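Similar to hydroxylamine oxidoreductase (Kuenenia stuttgartiensis, PDB 6H5L) is a multiheme c-type cytochrome of a hydroxylamine oxidoreductase-like complex from an anammox bacterium, probably acting as a reductase that passes electrons along its hemes. Local coordinates at residues Y53-M63 against Q140-V148. Sequence-based numbering, arbitrary orientation.
With HEC (heme c), chain C.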
loop_
_atom_site.group_PDB
_atom_site.type_symbol
_atom_site.label_atom_id
_atom_site.label_comp_id
_atom_site.label_asym_id
_atom_site.label_seq_id
_atom_site.Cartn_x
_atom_site.Cartn_y
_atom_site.Cartn_z
ATOM N N TYR A 53 -33.855 -0.233 37.124
ATOM C CA TYR A 53 -33.084 -0.616 35.952
ATOM C C TYR A 53 -32.820 -2.113 35.865
ATOM O O TYR A 53 -32.754 -2.648 34.757
ATOM C CB TYR A 53 -31.748 0.138 35.935
ATOM C CG TYR A 53 -31.898 1.647 35.936
ATOM C CD1 TYR A 53 -32.089 2.348 34.750
ATOM C CD2 TYR A 53 -31.848 2.371 37.122
ATOM C CE1 TYR A 53 -32.229 3.727 34.747
ATOM C CE2 TYR A 53 -31.985 3.748 37.128
ATOM C CZ TYR A 53 -32.175 4.421 35.939
ATOM O OH TYR A 53 -32.312 5.791 35.946
ATOM N N TRP A 54 -32.681 -2.807 36.998
ATOM C CA TRP A 54 -32.403 -4.238 36.934
ATOM C C TRP A 54 -33.649 -5.026 36.541
ATOM O O TRP A 54 -33.560 -6.009 35.796
ATOM C CB TRP A 54 -31.847 -4.745 38.267
ATOM C CG TRP A 54 -30.639 -4.016 38.832
ATOM C CD1 TRP A 54 -30.359 -3.831 40.154
ATOM C CD2 TRP A 54 -29.559 -3.398 38.106
ATOM N NE1 TRP A 54 -29.184 -3.142 40.300
ATOM C CE2 TRP A 54 -28.673 -2.859 39.061
ATOM C CE3 TRP A 54 -29.257 -3.245 36.748
ATOM C CZ2 TRP A 54 -27.510 -2.179 38.703
ATOM C CZ3 TRP A 54 -28.102 -2.569 36.394
ATOM C CH2 TRP A 54 -27.242 -2.046 37.369
ATOM N N GLN A 55 -34.816 -4.616 37.036
ATOM C CA GLN A 55 -36.079 -5.311 36.777
ATOM C C GLN A 55 -37.129 -4.266 36.431
ATOM O O GLN A 55 -37.959 -3.888 37.269
ATOM C CB GLN A 55 -36.502 -6.151 37.986
ATOM C CG GLN A 55 -37.681 -7.069 37.736
ATOM C CD GLN A 55 -37.275 -8.402 37.137
ATOM O OE1 GLN A 55 -36.124 -8.600 36.745
ATOM N NE2 GLN A 55 -38.221 -9.330 37.072
ATOM N N PRO A 56 -37.118 -3.766 35.189
ATOM C CA PRO A 56 -37.964 -2.603 34.863
ATOM C C PRO A 56 -39.457 -2.870 34.954
ATOM O O PRO A 56 -40.192 -2.024 35.480
ATOM C CB PRO A 56 -37.538 -2.258 33.428
ATOM C CG PRO A 56 -36.184 -2.870 33.271
ATOM C CD PRO A 56 -36.223 -4.126 34.078
ATOM N N ASN A 57 -39.935 -4.007 34.439
ATOM C CA ASN A 57 -41.369 -4.291 34.470
ATOM C C ASN A 57 -41.933 -4.177 35.880
ATOM O O ASN A 57 -43.009 -3.603 36.083
ATOM C CB ASN A 57 -41.646 -5.686 33.908
ATOM C CG ASN A 57 -41.692 -5.710 32.390
ATOM O OD1 ASN A 57 -41.969 -4.694 31.751
ATOM N ND2 ASN A 57 -41.436 -6.876 31.807
ATOM N N ARG A 58 -41.213 -4.706 36.866
ATOM C CA ARG A 58 -41.720 -4.729 38.230
ATOM C C ARG A 58 -41.465 -3.422 38.970
ATOM O O ARG A 58 -42.266 -3.046 39.831
ATOM C CB ARG A 58 -41.100 -5.898 38.993
ATOM C CG ARG A 58 -41.477 -5.989 40.467
ATOM C CD ARG A 58 -42.913 -6.438 40.668
ATOM N NE ARG A 58 -43.228 -6.625 42.081
ATOM C CZ ARG A 58 -44.420 -6.997 42.535
ATOM N NH1 ARG A 58 -45.413 -7.222 41.685
ATOM N NH2 ARG A 58 -44.620 -7.144 43.838
ATOM N N HIS A 59 -40.381 -2.708 38.655
ATOM C CA HIS A 59 -39.905 -1.655 39.542
ATOM C C HIS A 59 -39.551 -0.326 38.884
ATOM O O HIS A 59 -39.136 0.593 39.599
ATOM C CB HIS A 59 -38.678 -2.146 40.330
ATOM C CG HIS A 59 -38.991 -3.218 41.328
ATOM N ND1 HIS A 59 -39.914 -3.047 42.337
ATOM C CD2 HIS A 59 -38.497 -4.470 41.477
ATOM C CE1 HIS A 59 -39.981 -4.151 43.060
ATOM N NE2 HIS A 59 -39.129 -5.029 42.562
ATOM N N TYR A 60 -39.687 -0.181 37.569
ATOM C CA TYR A 60 -39.325 1.090 36.955
ATOM C C TYR A 60 -40.368 2.158 37.265
ATOM O O TYR A 60 -41.567 1.879 37.337
ATOM C CB TYR A 60 -39.161 0.946 35.442
ATOM C CG TYR A 60 -38.676 2.214 34.776
ATOM C CD1 TYR A 60 -37.368 2.651 34.941
ATOM C CD2 TYR A 60 -39.527 2.979 33.989
ATOM C CE1 TYR A 60 -36.919 3.812 34.339
ATOM C CE2 TYR A 60 -39.086 4.141 33.381
ATOM C CZ TYR A 60 -37.781 4.552 33.559
ATOM O OH TYR A 60 -37.334 5.707 32.958
ATOM N N GLU A 61 -39.897 3.386 37.457
ATOM C CA GLU A 61 -40.733 4.556 37.667
ATOM C C GLU A 61 -40.317 5.650 36.695
ATOM O O GLU A 61 -39.149 5.722 36.302
ATOM C CB GLU A 61 -40.620 5.078 39.106
ATOM C CG GLU A 61 -41.145 4.119 40.161
ATOM C CD GLU A 61 -40.964 4.651 41.569
ATOM O OE1 GLU A 61 -40.431 5.770 41.718
ATOM O OE2 GLU A 61 -41.353 3.952 42.528
ATOM N N PRO A 62 -41.249 6.512 36.293
ATOM C CA PRO A 62 -40.925 7.536 35.293
ATOM C C PRO A 62 -39.955 8.577 35.834
ATOM O O PRO A 62 -39.800 8.761 37.044
ATOM C CB PRO A 62 -42.288 8.167 34.972
ATOM C CG PRO A 62 -43.302 7.177 35.446
ATOM C CD PRO A 62 -42.681 6.509 36.632
ATOM N N MET A 63 -39.286 9.255 34.903
ATOM C CA MET A 63 -38.406 10.361 35.249
ATOM C C MET A 63 -39.186 11.469 35.953
ATOM O O MET A 63 -40.409 11.582 35.830
ATOM C CB MET A 63 -37.729 10.916 33.997
ATOM C CG MET A 63 -36.569 10.087 33.488
ATOM S SD MET A 63 -36.086 10.618 31.839
ATOM C CE MET A 63 -36.091 12.394 32.054
ATOM N N GLN A 140 -44.371 8.347 27.501
ATOM C CA GLN A 140 -43.365 8.377 28.550
ATOM C C GLN A 140 -42.147 7.584 28.094
ATOM O O GLN A 140 -42.220 6.778 27.164
ATOM C CB GLN A 140 -43.906 7.809 29.870
ATOM C CG GLN A 140 -44.991 8.655 30.522
ATOM C CD GLN A 140 -45.669 7.938 31.675
ATOM O OE1 GLN A 140 -45.659 6.710 31.747
ATOM N NE2 GLN A 140 -46.258 8.705 32.587
ATOM N N ILE A 141 -41.020 7.827 28.760
ATOM C CA ILE A 141 -39.796 7.084 28.483
ATOM C C ILE A 141 -39.853 5.741 29.201
ATOM O O ILE A 141 -40.414 5.619 30.297
ATOM C CB ILE A 141 -38.554 7.909 28.887
ATOM C CG1 ILE A 141 -37.752 8.317 27.648
ATOM C CG2 ILE A 141 -37.660 7.144 29.858
ATOM C CD1 ILE A 141 -38.518 9.177 26.670
ATOM N N ARG A 142 -39.275 4.721 28.568
ATOM C CA ARG A 142 -39.357 3.342 29.029
ATOM C C ARG A 142 -37.976 2.705 29.016
ATOM O O ARG A 142 -37.166 2.972 28.121
ATOM C CB ARG A 142 -40.306 2.521 28.143
ATOM C CG ARG A 142 -40.516 1.090 28.604
ATOM C CD ARG A 142 -40.623 0.124 27.431
ATOM N NE ARG A 142 -41.533 0.601 26.393
ATOM C CZ ARG A 142 -41.178 0.828 25.132
ATOM N NH1 ARG A 142 -39.931 0.609 24.742
ATOM N NH2 ARG A 142 -42.072 1.263 24.254
ATOM N N MET A 143 -37.709 1.868 30.026
ATOM C CA MET A 143 -36.553 0.984 30.015
ATOM C C MET A 143 -36.937 -0.275 29.254
ATOM O O MET A 143 -37.780 -1.055 29.713
ATOM C CB MET A 143 -36.073 0.654 31.431
ATOM C CG MET A 143 -35.289 1.772 32.097
ATOM S SD MET A 143 -33.782 2.228 31.217
ATOM C CE MET A 143 -34.135 3.940 30.831
ATOM N N PRO A 144 -36.343 -0.511 28.087
ATOM C CA PRO A 144 -36.766 -1.644 27.254
ATOM C C PRO A 144 -36.355 -2.973 27.872
ATOM O O PRO A 144 -35.167 -3.281 28.005
ATOM C CB PRO A 144 -36.055 -1.386 25.919
ATOM C CG PRO A 144 -34.872 -0.583 26.293
ATOM C CD PRO A 144 -35.264 0.271 27.459
ATOM N N THR A 145 -37.356 -3.770 28.233
ATOM C CA THR A 145 -37.123 -5.142 28.650
ATOM C C THR A 145 -36.933 -6.021 27.420
ATOM O O THR A 145 -37.003 -5.560 26.281
ATOM C CB THR A 145 -38.278 -5.665 29.497
ATOM O OG1 THR A 145 -39.479 -5.641 28.720
ATOM C CG2 THR A 145 -38.459 -4.791 30.731
ATOM N N GLY A 146 -36.692 -7.311 27.658
ATOM C CA GLY A 146 -36.563 -8.267 26.578
ATOM C C GLY A 146 -37.814 -8.385 25.734
ATOM O O GLY A 146 -37.742 -8.818 24.577
ATOM N N GLU A 147 -38.965 -7.999 26.288
ATOM C CA GLU A 147 -40.220 -8.033 25.546
ATOM C C GLU A 147 -40.240 -7.008 24.419
ATOM O O GLU A 147 -40.833 -7.262 23.364
ATOM C CB GLU A 147 -41.387 -7.808 26.506
ATOM C CG GLU A 147 -41.371 -8.755 27.706
ATOM C CD GLU A 147 -42.604 -8.626 28.576
ATOM O OE1 GLU A 147 -43.177 -7.518 28.613
ATOM O OE2 GLU A 147 -43.002 -9.629 29.213
ATOM N N VAL A 148 -39.603 -5.853 24.616
ATOM C CA VAL A 148 -39.466 -4.888 23.530
ATOM C C VAL A 148 -38.491 -5.410 22.481
ATOM O O VAL A 148 -38.760 -5.353 21.275
ATOM C CB VAL A 148 -39.023 -3.520 24.080
ATOM C CG1 VAL A 148 -38.711 -2.557 22.940
ATOM C CG2 VAL A 148 -40.090 -2.944 24.991
HETATM FE FE HEC C . -33.626 12.140 27.330
HETATM C CHA HEC C . -32.964 10.984 30.477
HETATM C CHB HEC C . -34.400 8.948 26.317
HETATM C CHC HEC C . -34.807 13.374 24.380
HETATM C CHD HEC C . -32.029 15.090 27.965
HETATM N NA HEC C . -33.702 10.307 28.235
HETATM C C1A HEC C . -33.328 10.041 29.539
HETATM C C2A HEC C . -33.393 8.606 29.744
HETATM C C3A HEC C . -33.785 8.044 28.593
HETATM C C4A HEC C . -33.989 9.102 27.622
HETATM C CMA HEC C . -33.991 6.537 28.331
HETATM C CAA HEC C . -33.053 7.870 31.061
HETATM C CBA HEC C . -34.310 7.500 31.843
HETATM C CGA HEC C . -33.892 6.930 33.174
HETATM O O1A HEC C . -32.683 7.020 33.511
HETATM O O2A HEC C . -34.762 6.386 33.901
HETATM N NB HEC C . -34.391 11.301 25.627
HETATM C C1B HEC C . -34.758 9.978 25.475
HETATM C C2B HEC C . -35.586 9.875 24.290
HETATM C C3B HEC C . -35.691 11.097 23.751
HETATM C C4B HEC C . -34.945 12.018 24.584
HETATM C CMB HEC C . -36.199 8.561 23.752
HETATM C CAB HEC C . -36.469 11.497 22.478
HETATM C CBB HEC C . -37.994 11.355 22.683
HETATM N NC HEC C . -33.389 13.893 26.318
HETATM C C1C HEC C . -34.087 14.237 25.177
HETATM C C2C HEC C . -34.034 15.676 25.030
HETATM C C3C HEC C . -33.170 16.146 25.951
HETATM C C4C HEC C . -32.807 15.038 26.824
HETATM C CMC HEC C . -34.573 16.417 23.781
HETATM C CAC HEC C . -32.711 17.615 26.145
HETATM C CBC HEC C . -33.901 18.566 26.403
HETATM N ND HEC C . -32.622 12.912 28.978
HETATM C C1D HEC C . -32.081 14.196 29.020
HETATM C C2D HEC C . -31.584 14.435 30.358
HETATM C C3D HEC C . -31.877 13.151 31.148
HETATM C C4D HEC C . -32.523 12.263 30.206
HETATM C CMD HEC C . -30.902 15.714 30.883
HETATM C CAD HEC C . -31.552 12.872 32.633
HETATM C CBD HEC C . -32.855 12.897 33.427
HETATM C CGD HEC C . -32.614 12.610 34.885
HETATM O O1D HEC C . -33.613 12.552 35.649
HETATM O O2D HEC C . -31.435 12.440 35.286
#
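Y53 and Y60 meet M143 at a heme c pocket of this multiheme cytochrome fold, where residues 53-63 hydrogen-bond one propionate, against whose chain M143 and I141 of 140-148 pack. Two hydroxyls grip that carboxylate, one for each oxygen: Y53 OH donates to HEC O1A and Y60 OH to HEC O2A, both at 2.8 Å, with each acceptor oxygen lying at the edge of its tyrosine ring, in the ring plane. A phenylalanine in place of Y53 would probably leave O1A without this donor and the propionate freer to turn.

Met-aromatic contacts join the two tyrosines through M143. Its sulfur sits at the edge of the Y53 ring, 5.1 Å from the centroid and 75° off the normal, and lies obliquely off the Y60 ring, one face of which M143 CB covers toward the rim, with M143 CG 3.4 Å from Y60 CE1. Bends at chi2 (-61°) and chi3 (119°) carry M143 CE to the heme methyl CMA. R357 of the second subunit packs on both tyrosines.

Further van der Waals packing flanks this core. M63 SD and I141 CG1 lie against the porphyrin, while P56 CB touches M143 CB. N57, whose ND2 bonds to E207, runs across T145, nearly perpendicular to it, and the methyl T145 CG2 rests against the amide, 3.7 Å from N57 OD1.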